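Local coordinates for chitin binding protein (Streptomyces lividans, PDB 5FTZ) that probably uses a histidine-brace copper site to cleave chitin oxidatively, as an AA10 lytic polysaccharide monooxygenase, at residues 3-8 / 82-87. Sequence-based numbering, arbitrary orientation.
Sequences YTDLPV and TFRWQF
Arg84 and Asp5 form a salt bridge over a classic beta bulge, where the antiparallel strands 2-6 and 80-87 pair. Asp5 and Leu6 both lie opposite Arg84: Arg84 O accepts from Asp5 N at 2.9 Å and, weakly, from Leu6 N, while Arg84 N donates to Leu6 O. Beyond the bulge Tyr3 and Gln86 form a regular hydrogen-bonded pair.

Along the Arg84 side chain, CB packs against Leu6 CB and Asp5 OD1. With CG anti to the backbone N (chi1 -174°), CG and CD run beside that same oxygen, and a bend at chi3 turns the NE/NH2 edge of the guanidinium to the carboxylate, the two planes 54° apart. Arg84 NE reaches Asp5 OD1 on its syn side at 2.9 Å, and Arg84 NH2 reaches Asp5 OD2 at 3.0 Å from above the carboxylate plane. Arg84 CZ and NH1 lie under Leu6 CD1, which sits over the guanidinium face 3.4 Å from Arg84 CZ. Gln86 NE2 hydrogen-bonds to Asp5 OD2 from the opposite face at 2.9 Å; Gln86 OE1 is hydrogen-bonded to Thr134 OG1 on strand 134-140.

On the other side of the sheet Thr4 CG2 makes a CH-pi contact over the Trp85 five-membered ring, 3.5 Å from its centroid, and Trp85 NE1 hydrogen-bonds to Tyr98 OH. A methionine in place of Arg84 would probably leave the Asp5 carboxylate without its charge partner, with the Gln86 NE2 bond remaining from this strand. Three side-chain N-H groups converge on Asp5, which probably favours its ionised form and ties the bulged edge strand to its neighbour within the immunoglobulin-like core of the LPMO fold.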
ATOM      1  N   TYR A   3      19.852   6.273  -5.468  1.00  9.25           N
ATOM      2  CA  TYR A   3      20.346   7.644  -5.613  1.00  9.82           C
ATOM      3  C   TYR A   3      20.154   8.038  -7.073  1.00  9.15           C
ATOM      4  O   TYR A   3      20.023   7.188  -7.954  1.00  9.76           O
ATOM      5  CB  TYR A   3      21.851   7.724  -5.240  1.00 10.74           C
ATOM      6  CG  TYR A   3      22.712   6.722  -5.925  1.00 10.94           C
ATOM      7  CD1 TYR A   3      23.207   6.944  -7.199  1.00 11.07           C
ATOM      8  CD2 TYR A   3      22.979   5.507  -5.337  1.00 12.24           C
ATOM      9  CE1 TYR A   3      23.899   5.968  -7.895  1.00 13.25           C
ATOM     10  CE2 TYR A   3      23.745   4.523  -5.979  1.00 13.46           C
ATOM     11  CZ  TYR A   3      24.199   4.765  -7.270  1.00 14.05           C
ATOM     12  OH  TYR A   3      24.975   3.868  -7.977  1.00 17.78           O
ATOM     13  N   THR A   4      20.311   9.303  -7.352  1.00  8.68           N
ATOM     14  CA  THR A   4      20.292   9.759  -8.737  1.00  8.55           C
ATOM     15  C   THR A   4      21.706   9.735  -9.309  1.00  9.30           C
ATOM     16  O   THR A   4      22.674  10.191  -8.678  1.00  9.22           O
ATOM     17  CB  THR A   4      19.743  11.179  -8.860  1.00  9.87           C
ATOM     18  OG1 THR A   4      20.305  11.932  -7.815  1.00 11.09           O
ATOM     19  CG2 THR A   4      18.215  11.228  -8.737  1.00 11.77           C
ATOM     20  N   ASP A   5      21.794   9.245 -10.529  1.00  9.71           N
ATOM     21  CA  ASP A   5      23.052   9.377 -11.278  1.00 10.45           C
ATOM     22  C   ASP A   5      22.939  10.310 -12.480  1.00 10.22           C
ATOM     23  O   ASP A   5      23.954  10.662 -13.015  1.00 11.12           O
ATOM     24  CB  ASP A   5      23.718   8.024 -11.618  1.00 13.68           C
ATOM     25  CG  ASP A   5      23.043   7.304 -12.642  1.00 16.13           C
ATOM     26  OD1 ASP A   5      21.905   7.581 -12.970  1.00 15.64           O
ATOM     27  OD2 ASP A   5      23.659   6.372 -13.239  1.00 16.78           O
ATOM     28  N   LEU A   6      21.741  10.810 -12.769  1.00 10.32           N
ATOM     29  CA  LEU A   6      21.563  11.901 -13.742  1.00 10.18           C
ATOM     30  C   LEU A   6      20.512  12.851 -13.209  1.00  9.87           C
ATOM     31  O   LEU A   6      19.357  12.432 -13.031  1.00 10.43           O
ATOM     32  CB  LEU A   6      21.121  11.434 -15.150  1.00 11.11           C
ATOM     33  CG  LEU A   6      22.113  10.611 -15.897  1.00 13.10           C
ATOM     34  CD1 LEU A   6      21.466   9.975 -17.100  1.00 15.33           C
ATOM     35  CD2 LEU A   6      23.338  11.449 -16.292  1.00 14.58           C
ATOM     36  N   PRO A   7      20.852  14.127 -12.921  1.00  9.64           N
ATOM     37  CA  PRO A   7      22.207  14.657 -12.839  1.00 10.05           C
ATOM     38  C   PRO A   7      22.889  14.013 -11.615  1.00  9.38           C
ATOM     39  O   PRO A   7      22.214  13.786 -10.600  1.00 11.15           O
ATOM     40  CB  PRO A   7      21.953  16.161 -12.598  1.00 11.03           C
ATOM     41  CG  PRO A   7      20.630  16.253 -11.919  1.00 11.75           C
ATOM     42  CD  PRO A   7      19.845  15.043 -12.356  1.00 10.66           C
ATOM     43  N   VAL A   8      24.160  13.704 -11.735  1.00  8.93           N
ATOM     44  CA  VAL A   8      24.830  12.936 -10.690  1.00  9.06           C
ATOM     45  C   VAL A   8      24.761  13.642  -9.347  1.00  8.70           C
ATOM     46  O   VAL A   8      25.077  14.833  -9.230  1.00  9.07           O
ATOM     47  CB  VAL A   8      26.245  12.528 -11.109  1.00 10.52           C
ATOM     48  CG1 VAL A   8      27.145  13.707 -11.253  1.00  9.92           C
ATOM     49  CG2 VAL A   8      26.781  11.516 -10.134  1.00 11.55           C
ATOM     50  N   THR A  82      16.747  13.689 -19.202  1.00  9.59           N
ATOM     51  CA  THR A  82      16.506  12.379 -18.560  1.00  9.59           C
ATOM     52  C   THR A  82      17.051  12.365 -17.158  1.00 10.02           C
ATOM     53  O   THR A  82      18.263  12.436 -16.960  1.00 11.62           O
ATOM     54  CB  THR A  82      17.127  11.268 -19.380  1.00 10.95           C
ATOM     55  OG1 THR A  82      16.394  11.160 -20.605  1.00 11.86           O
ATOM     56  CG2 THR A  82      17.062   9.940 -18.666  1.00 12.36           C
ATOM     57  N   PHE A  83      16.150  12.264 -16.181  1.00  8.72           N
ATOM     58  CA  PHE A  83      16.527  12.098 -14.787  1.00  9.88           C
ATOM     59  C   PHE A  83      16.621  10.611 -14.540  1.00  9.19           C
ATOM     60  O   PHE A  83      15.768   9.855 -15.038  1.00 10.11           O
ATOM     61  CB  PHE A  83      15.478  12.775 -13.869  1.00 10.29           C
ATOM     62  CG  PHE A  83      15.471  14.241 -14.000  1.00 10.80           C
ATOM     63  CD1 PHE A  83      14.673  14.867 -14.977  1.00 11.73           C
ATOM     64  CD2 PHE A  83      16.262  15.023 -13.198  1.00 10.86           C
ATOM     65  CE1 PHE A  83      14.699  16.232 -15.129  1.00 12.06           C
ATOM     66  CE2 PHE A  83      16.270  16.399 -13.349  1.00 12.08           C
ATOM     67  CZ  PHE A  83      15.495  16.993 -14.321  1.00 11.99           C
ATOM     68  N   ARG A  84      17.661  10.147 -13.841  1.00  9.27           N
ATOM     69  CA  ARG A  84      17.850   8.732 -13.684  1.00  9.47           C
ATOM     70  C   ARG A  84      18.267   8.382 -12.254  1.00  8.85           C
ATOM     71  O   ARG A  84      19.168   9.024 -11.684  1.00  9.22           O
ATOM     72  CB  ARG A  84      18.909   8.251 -14.663  1.00 11.17           C
ATOM     73  CG  ARG A  84      19.103   6.753 -14.706  1.00 12.19           C
ATOM     74  CD  ARG A  84      20.007   6.280 -15.850  1.00 14.82           C
ATOM     75  NE  ARG A  84      21.376   6.582 -15.589  1.00 16.64           N
ATOM     76  CZ  ARG A  84      22.328   6.732 -16.515  1.00 20.75           C
ATOM     77  NH1 ARG A  84      22.042   6.636 -17.813  1.00 23.27           N
ATOM     78  NH2 ARG A  84      23.562   7.002 -16.141  1.00 21.00           N
ATOM     79  N   TRP A  85      17.603   7.364 -11.731  1.00  9.11           N
ATOM     80  CA  TRP A  85      17.881   6.750 -10.443  1.00  9.95           C
ATOM     81  C   TRP A  85      18.486   5.400 -10.663  1.00  9.92           C
ATOM     82  O   TRP A  85      18.041   4.622 -11.563  1.00 10.90           O
ATOM     83  CB  TRP A  85      16.602   6.545  -9.621  1.00 10.18           C
ATOM     84  CG  TRP A  85      16.018   7.824  -9.022  1.00  9.68           C
ATOM     85  CD1 TRP A  85      15.287   8.781  -9.713  1.00 10.51           C
ATOM     86  CD2 TRP A  85      16.162   8.320  -7.713  1.00  8.89           C
ATOM     87  NE1 TRP A  85      14.980   9.816  -8.906  1.00 10.00           N
ATOM     88  CE2 TRP A  85      15.435   9.543  -7.639  1.00  9.79           C
ATOM     89  CE3 TRP A  85      16.772   7.832  -6.572  1.00  9.22           C
ATOM     90  CZ2 TRP A  85      15.408  10.307  -6.449  1.00  9.98           C
ATOM     91  CZ3 TRP A  85      16.723   8.574  -5.400  1.00  8.74           C
ATOM     92  CH2 TRP A  85      16.013   9.792  -5.348  1.00 10.09           C
ATOM     93  N   GLN A  86      19.359   5.015  -9.752  1.00  9.71           N
ATOM     94  CA  GLN A  86      19.867   3.636  -9.654  1.00 11.40           C
ATOM     95  C   GLN A  86      19.441   3.133  -8.302  1.00 11.41           C
ATOM     96  O   GLN A  86      19.600   3.825  -7.278  1.00 12.76           O
ATOM     97  CB  GLN A  86      21.397   3.607  -9.735  1.00 12.93           C
ATOM     98  CG  GLN A  86      21.961   4.157 -11.018  1.00 15.37           C
ATOM     99  CD  GLN A  86      21.720   3.368 -12.275  1.00 17.73           C
ATOM    100  OE1 GLN A  86      21.230   2.240 -12.235  1.00 21.73           O
ATOM    101  NE2 GLN A  86      22.079   3.960 -13.400  1.00 19.57           N
ATOM    102  N   PHE A  87      18.796   1.954  -8.229  1.00 11.89           N
ATOM    103  CA  PHE A  87      18.328   1.438  -6.975  1.00 12.77           C
ATOM    104  C   PHE A  87      19.078   0.138  -6.575  1.00 14.51           C
ATOM    105  O   PHE A  87      19.376  -0.688  -7.428  1.00 16.99           O
ATOM    106  CB  PHE A  87      16.846   1.089  -7.085  1.00 12.53           C
ATOM    107  CG  PHE A  87      15.980   2.250  -7.472  1.00 12.40           C
ATOM    108  CD1 PHE A  87      15.724   3.283  -6.613  1.00 12.79           C
ATOM    109  CD2 PHE A  87      15.459   2.346  -8.763  1.00 12.96           C
ATOM    110  CE1 PHE A  87      14.919   4.341  -7.004  1.00 12.45           C
ATOM    111  CE2 PHE A  87      14.672   3.400  -9.139  1.00 12.14           C
ATOM    112  CZ  PHE A  87      14.399   4.412  -8.269  1.00 12.04           C
TER